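Local coordinates for putative periplasmic protein (Bacteroides eggerthii, PDB 4HBR), which is of unknown function but belongs to the PF11396 family of putative periplasmic proteins, with a fold built on one antiparallel beta sheet, at residues G2-D6 with S7-A11; W45-P48 with D49-V53. All coordinates share one frame; numbering follows the deposited sequence.

Interaction 1 (G2-D6 with S7-A11); sequences GYAPD and SVQIA
Gln-9 folds back over the start of its own helix to meet Ala-4 and Pro-5, the residues that lead into helix 6-15. Gln-9 CB lies 3.6 Å from Asp-6 O, beside the first turn. The first torsion (chi1 -70°) sets CG anti to the carbonyl carbon, turned back toward the incoming chain, where Gln-9 CG meets Ala-4 CB at 3.9 Å and also passes over Pro-5 O. From CG the chain runs on extended, and the amide at the tip donates from Gln-9 NE2 to Ala-4 O over 2.8 Å. This bond is bent, 144° at the hydrogen, and NE2 comes from above the carbonyl plane, 37° out of it. Glutamine suits the place because its methylenes can lie along the backbone while its amide reaches a carbonyl ahead of the helix.

Pro-5 is the N-cap. Its side chain carries no polar group with which to cap the helix, but proline fits here because the start of a helix needs no N-H from it and its ring already restricts phi. Pro-5 O accepts Gln-9 N at 3.1 Å and, weakly, Val-8 N. The next bond of the series is Ile-10 N to Asp-6 O, 2.9 Å. Asp-6 stands in the first turn, where a carboxylate would probably be favoured by the positive end of the helix dipole. On the apolar side, Pro-5 CD packs against Val-8 CG2 at 3.9 Å, the ring and the branched side chain crossing obliquely, while Ala-4 CB looks toward Val-8 CG1.

Ala-4, Val-8 and Gln-9 all touch Trp-24 of strand 23-27, an outermost strand of the sheet within this chain, and Ala-11 leans on Phe-46, so the N-terminal helix also lies on the 40-46/52-58 hairpin.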
loop_
_atom_site.group_PDB
_atom_site.type_symbol
_atom_site.label_atom_id
_atom_site.label_comp_id
_atom_site.label_asym_id
_atom_site.label_seq_id
_atom_site.Cartn_x
_atom_site.Cartn_y
_atom_site.Cartn_z
ATOM N N GLY A 2 18.316 1.005 -9.496
ATOM C CA GLY A 2 18.121 -0.315 -8.904
ATOM C C GLY A 2 18.058 -1.413 -9.947
ATOM O O GLY A 2 17.927 -1.135 -11.148
ATOM N N TYR A 3 18.152 -2.672 -9.503
ATOM C CA TYR A 3 18.112 -3.790 -10.436
ATOM C C TYR A 3 16.734 -4.444 -10.512
ATOM O O TYR A 3 16.057 -4.657 -9.498
ATOM C CB TYR A 3 19.177 -4.866 -10.114
ATOM C CG TYR A 3 19.042 -6.100 -10.988
ATOM C CD1 TYR A 3 19.444 -6.082 -12.324
ATOM C CD2 TYR A 3 18.407 -7.246 -10.514
ATOM C CE1 TYR A 3 19.255 -7.188 -13.153
ATOM C CE2 TYR A 3 18.199 -8.354 -11.336
ATOM C CZ TYR A 3 18.636 -8.325 -12.654
ATOM O OH TYR A 3 18.458 -9.419 -13.473
ATOM N N ALA A 4 16.387 -4.831 -11.744
ATOM C CA ALA A 4 15.217 -5.588 -12.139
ATOM C C ALA A 4 15.494 -6.251 -13.484
ATOM O O ALA A 4 16.067 -5.595 -14.360
ATOM C CB ALA A 4 14.004 -4.687 -12.235
ATOM N N PRO A 5 15.102 -7.533 -13.689
ATOM C CA PRO A 5 15.317 -8.153 -15.015
ATOM C C PRO A 5 14.579 -7.386 -16.116
ATOM O O PRO A 5 13.566 -6.742 -15.841
ATOM C CB PRO A 5 14.754 -9.567 -14.851
ATOM C CG PRO A 5 14.596 -9.776 -13.372
ATOM C CD PRO A 5 14.381 -8.438 -12.772
ATOM N N ASP A 6 15.091 -7.450 -17.357
ATOM C CA ASP A 6 14.518 -6.757 -18.518
ATOM C C ASP A 6 13.036 -7.077 -18.704
ATOM O O ASP A 6 12.240 -6.157 -18.945
ATOM C CB ASP A 6 15.297 -7.096 -19.805
ATOM C CG ASP A 6 16.640 -6.394 -19.951
ATOM O OD1 ASP A 6 16.762 -5.233 -19.488
ATOM O OD2 ASP A 6 17.554 -6.980 -20.584
ATOM N N SER A 7 12.656 -8.363 -18.540
ATOM C CA SER A 7 11.272 -8.832 -18.680
ATOM C C SER A 7 10.324 -8.124 -17.706
ATOM O O SER A 7 9.193 -7.821 -18.075
ATOM C CB SER A 7 11.192 -10.343 -18.481
ATOM O OG SER A 7 11.456 -10.735 -17.143
ATOM N N VAL A 8 10.797 -7.869 -16.472
ATOM C CA VAL A 8 10.048 -7.228 -15.393
ATOM C C VAL A 8 9.878 -5.735 -15.736
ATOM O O VAL A 8 8.778 -5.189 -15.599
ATOM C CB VAL A 8 10.741 -7.476 -14.019
ATOM C CG1 VAL A 8 10.166 -6.594 -12.923
ATOM C CG2 VAL A 8 10.651 -8.944 -13.614
ATOM N N GLN A 9 10.949 -5.094 -16.229
ATOM C CA GLN A 9 10.917 -3.683 -16.630
ATOM C C GLN A 9 9.965 -3.469 -17.822
ATOM O O GLN A 9 9.237 -2.469 -17.840
ATOM C CB GLN A 9 12.330 -3.183 -16.954
ATOM C CG GLN A 9 13.209 -3.063 -15.702
ATOM C CD GLN A 9 14.543 -2.465 -16.017
ATOM O OE1 GLN A 9 14.657 -1.290 -16.365
ATOM N NE2 GLN A 9 15.588 -3.268 -15.915
ATOM N N ILE A 10 9.944 -4.426 -18.795
ATOM C CA ILE A 10 9.063 -4.393 -19.977
ATOM C C ILE A 10 7.595 -4.549 -19.518
ATOM O O ILE A 10 6.718 -3.811 -19.991
ATOM C CB ILE A 10 9.496 -5.457 -21.040
ATOM C CG1 ILE A 10 10.799 -5.016 -21.738
ATOM C CG2 ILE A 10 8.392 -5.716 -22.095
ATOM C CD1 ILE A 10 11.642 -6.129 -22.295
ATOM N N ALA A 11 7.354 -5.456 -18.553
ATOM C CA ALA A 11 6.024 -5.704 -17.988
ATOM C C ALA A 11 5.447 -4.452 -17.310
ATOM O O ALA A 11 4.266 -4.168 -17.502
ATOM C CB ALA A 11 6.072 -6.857 -17.010
#

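Interaction 2 (W45-P48 with D49-V53); sequences WFTP and DAEWV
Phe-46 and Trp-52 face each other as a non-hydrogen-bonded pair at the end of the beta hairpin formed by strands 40-46 and 52-58. A type I turn, Thr-47 to Ala-50, joins the strands, with a G1-type beta bulge at Ala-50: Thr-47 O accepts Ala-50 N, and Thr-47 N donates to Glu-51 O (2.9 Å). Ala-50 takes the left-handed backbone angles of the bulge position, where glycine is the usual residue; its methyl is small enough to sit under the start of helix 6-15.

On one face the two aromatic side chains cross at a slant, and only the near part of Trp-52 touches: Trp-52 CB meets Phe-46 CE1 at 3.7 Å. The indole itself leads off, making a cation-pi contact with Lys-55, while the phenyl ring lies against Leu-12 and Met-15 of helix 6-15.

Thr-47 and Val-53 occupy the other face and meet at about a right angle, Thr-47 CG2 to Val-53 CG1 at 3.7 Å. Threonine suits this position because its methyl can pack on valine while its hydroxyl, at chi1 65°, turns to Glu-51. There Thr-47 OG1 accepts Glu-51 N at 3.3 Å and donates to Glu-51 OE1 at 2.8 Å, approaching that oxygen from 37° out of the carboxylate plane.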
loop_
_atom_site.group_PDB
_atom_site.type_symbol
_atom_site.label_atom_id
_atom_site.label_comp_id
_atom_site.label_asym_id
_atom_site.label_seq_id
_atom_site.Cartn_x
_atom_site.Cartn_y
_atom_site.Cartn_z
ATOM N N TRP A 45 4.627 -4.851 -7.279
ATOM C CA TRP A 45 5.405 -6.072 -6.979
ATOM C C TRP A 45 5.328 -7.026 -8.151
ATOM O O TRP A 45 4.251 -7.243 -8.704
ATOM C CB TRP A 45 4.883 -6.778 -5.712
ATOM C CG TRP A 45 5.306 -6.166 -4.411
ATOM C CD1 TRP A 45 6.180 -6.694 -3.504
ATOM C CD2 TRP A 45 4.872 -4.909 -3.866
ATOM N NE1 TRP A 45 6.289 -5.865 -2.411
ATOM C CE2 TRP A 45 5.512 -4.753 -2.614
ATOM C CE3 TRP A 45 3.945 -3.932 -4.282
ATOM C CZ2 TRP A 45 5.302 -3.632 -1.799
ATOM C CZ3 TRP A 45 3.698 -2.852 -3.451
ATOM C CH2 TRP A 45 4.393 -2.694 -2.238
ATOM N N PHE A 46 6.456 -7.626 -8.495
ATOM C CA PHE A 46 6.583 -8.585 -9.590
ATOM C C PHE A 46 7.308 -9.838 -9.165
ATOM O O PHE A 46 8.284 -9.756 -8.415
ATOM C CB PHE A 46 7.380 -7.954 -10.761
ATOM C CG PHE A 46 6.677 -6.857 -11.517
ATOM C CD1 PHE A 46 5.878 -7.151 -12.615
ATOM C CD2 PHE A 46 6.834 -5.520 -11.147
ATOM C CE1 PHE A 46 5.217 -6.131 -13.308
ATOM C CE2 PHE A 46 6.187 -4.496 -11.856
ATOM C CZ PHE A 46 5.364 -4.811 -12.916
ATOM N N THR A 47 6.896 -10.993 -9.710
ATOM C CA THR A 47 7.641 -12.245 -9.551
ATOM C C THR A 47 8.842 -12.157 -10.513
ATOM O O THR A 47 8.763 -11.387 -11.485
ATOM C CB THR A 47 6.777 -13.483 -9.851
ATOM O OG1 THR A 47 6.401 -13.491 -11.225
ATOM C CG2 THR A 47 5.571 -13.615 -8.942
ATOM N N PRO A 48 9.922 -12.964 -10.350
ATOM C CA PRO A 48 11.030 -12.901 -11.323
ATOM C C PRO A 48 10.598 -13.253 -12.765
ATOM O O PRO A 48 11.302 -12.881 -13.714
ATOM C CB PRO A 48 12.033 -13.917 -10.767
ATOM C CG PRO A 48 11.729 -13.977 -9.303
ATOM C CD PRO A 48 10.235 -13.913 -9.259
ATOM N N ASP A 49 9.412 -13.904 -12.931
ATOM C CA ASP A 49 8.836 -14.282 -14.229
ATOM C C ASP A 49 7.965 -13.157 -14.831
ATOM O O ASP A 49 7.202 -13.412 -15.771
ATOM C CB ASP A 49 8.027 -15.585 -14.103
ATOM C CG ASP A 49 8.889 -16.809 -13.816
ATOM O OD1 ASP A 49 9.785 -17.122 -14.643
ATOM O OD2 ASP A 49 8.663 -17.464 -12.777
ATOM N N ALA A 50 8.114 -11.912 -14.311
ATOM C CA ALA A 50 7.447 -10.673 -14.745
ATOM C C ALA A 50 5.906 -10.689 -14.577
ATOM O O ALA A 50 5.195 -10.017 -15.329
ATOM C CB ALA A 50 7.817 -10.329 -16.190
ATOM N N GLU A 51 5.403 -11.395 -13.563
ATOM C CA GLU A 51 3.972 -11.419 -13.254
ATOM C C GLU A 51 3.721 -10.431 -12.116
ATOM O O GLU A 51 4.355 -10.559 -11.065
ATOM C CB GLU A 51 3.494 -12.840 -12.861
ATOM C CG GLU A 51 3.820 -13.948 -13.852
ATOM C CD GLU A 51 4.165 -15.319 -13.279
ATOM O OE1 GLU A 51 4.600 -15.413 -12.106
ATOM O OE2 GLU A 51 4.044 -16.307 -14.040
ATOM N N TRP A 52 2.846 -9.439 -12.316
ATOM C CA TRP A 52 2.554 -8.485 -11.241
ATOM C C TRP A 52 1.626 -9.185 -10.224
ATOM O O TRP A 52 0.740 -9.944 -10.627
ATOM C CB TRP A 52 1.993 -7.139 -11.771
ATOM C CG TRP A 52 0.520 -7.132 -12.075
ATOM C CD1 TRP A 52 -0.080 -7.469 -13.262
ATOM C CD2 TRP A 52 -0.541 -6.707 -11.193
ATOM N NE1 TRP A 52 -1.449 -7.287 -13.176
ATOM C CE2 TRP A 52 -1.757 -6.817 -11.917
ATOM C CE3 TRP A 52 -0.581 -6.218 -9.868
ATOM C CZ2 TRP A 52 -2.992 -6.474 -11.353
ATOM C CZ3 TRP A 52 -1.812 -5.879 -9.316
ATOM C CH2 TRP A 52 -2.994 -6.009 -10.054
ATOM N N VAL A 53 1.888 -8.994 -8.921
ATOM C CA VAL A 53 1.147 -9.675 -7.854
ATOM C C VAL A 53 0.489 -8.682 -6.884
ATOM O O VAL A 53 -0.398 -9.066 -6.126
ATOM C CB VAL A 53 2.037 -10.701 -7.091
ATOM C CG1 VAL A 53 2.427 -11.878 -7.993
ATOM C CG2 VAL A 53 3.279 -10.044 -6.496
#

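Overall arrangement
Interactions 1 and 2 have centres about 10 Å apart, on the same side of the chain's centre, and pack directly on each other. The helix start of interaction 1 rests on the turn of interaction 2: Ser-7 O lies 3.4 Å from Ala-50 CB, and Ala-11 CB is 3.7 Å from Ala-50 O. Val-8 bridges the two, its CG1 against Phe-46 CG and its CG2 against Thr-47 O, both at 3.8 Å. Each of its two methyls thus touches both the N-terminal lead-in and the hairpin. No active site or ligand has been assigned to this region; the pair joins the N-terminal helix to the sheet.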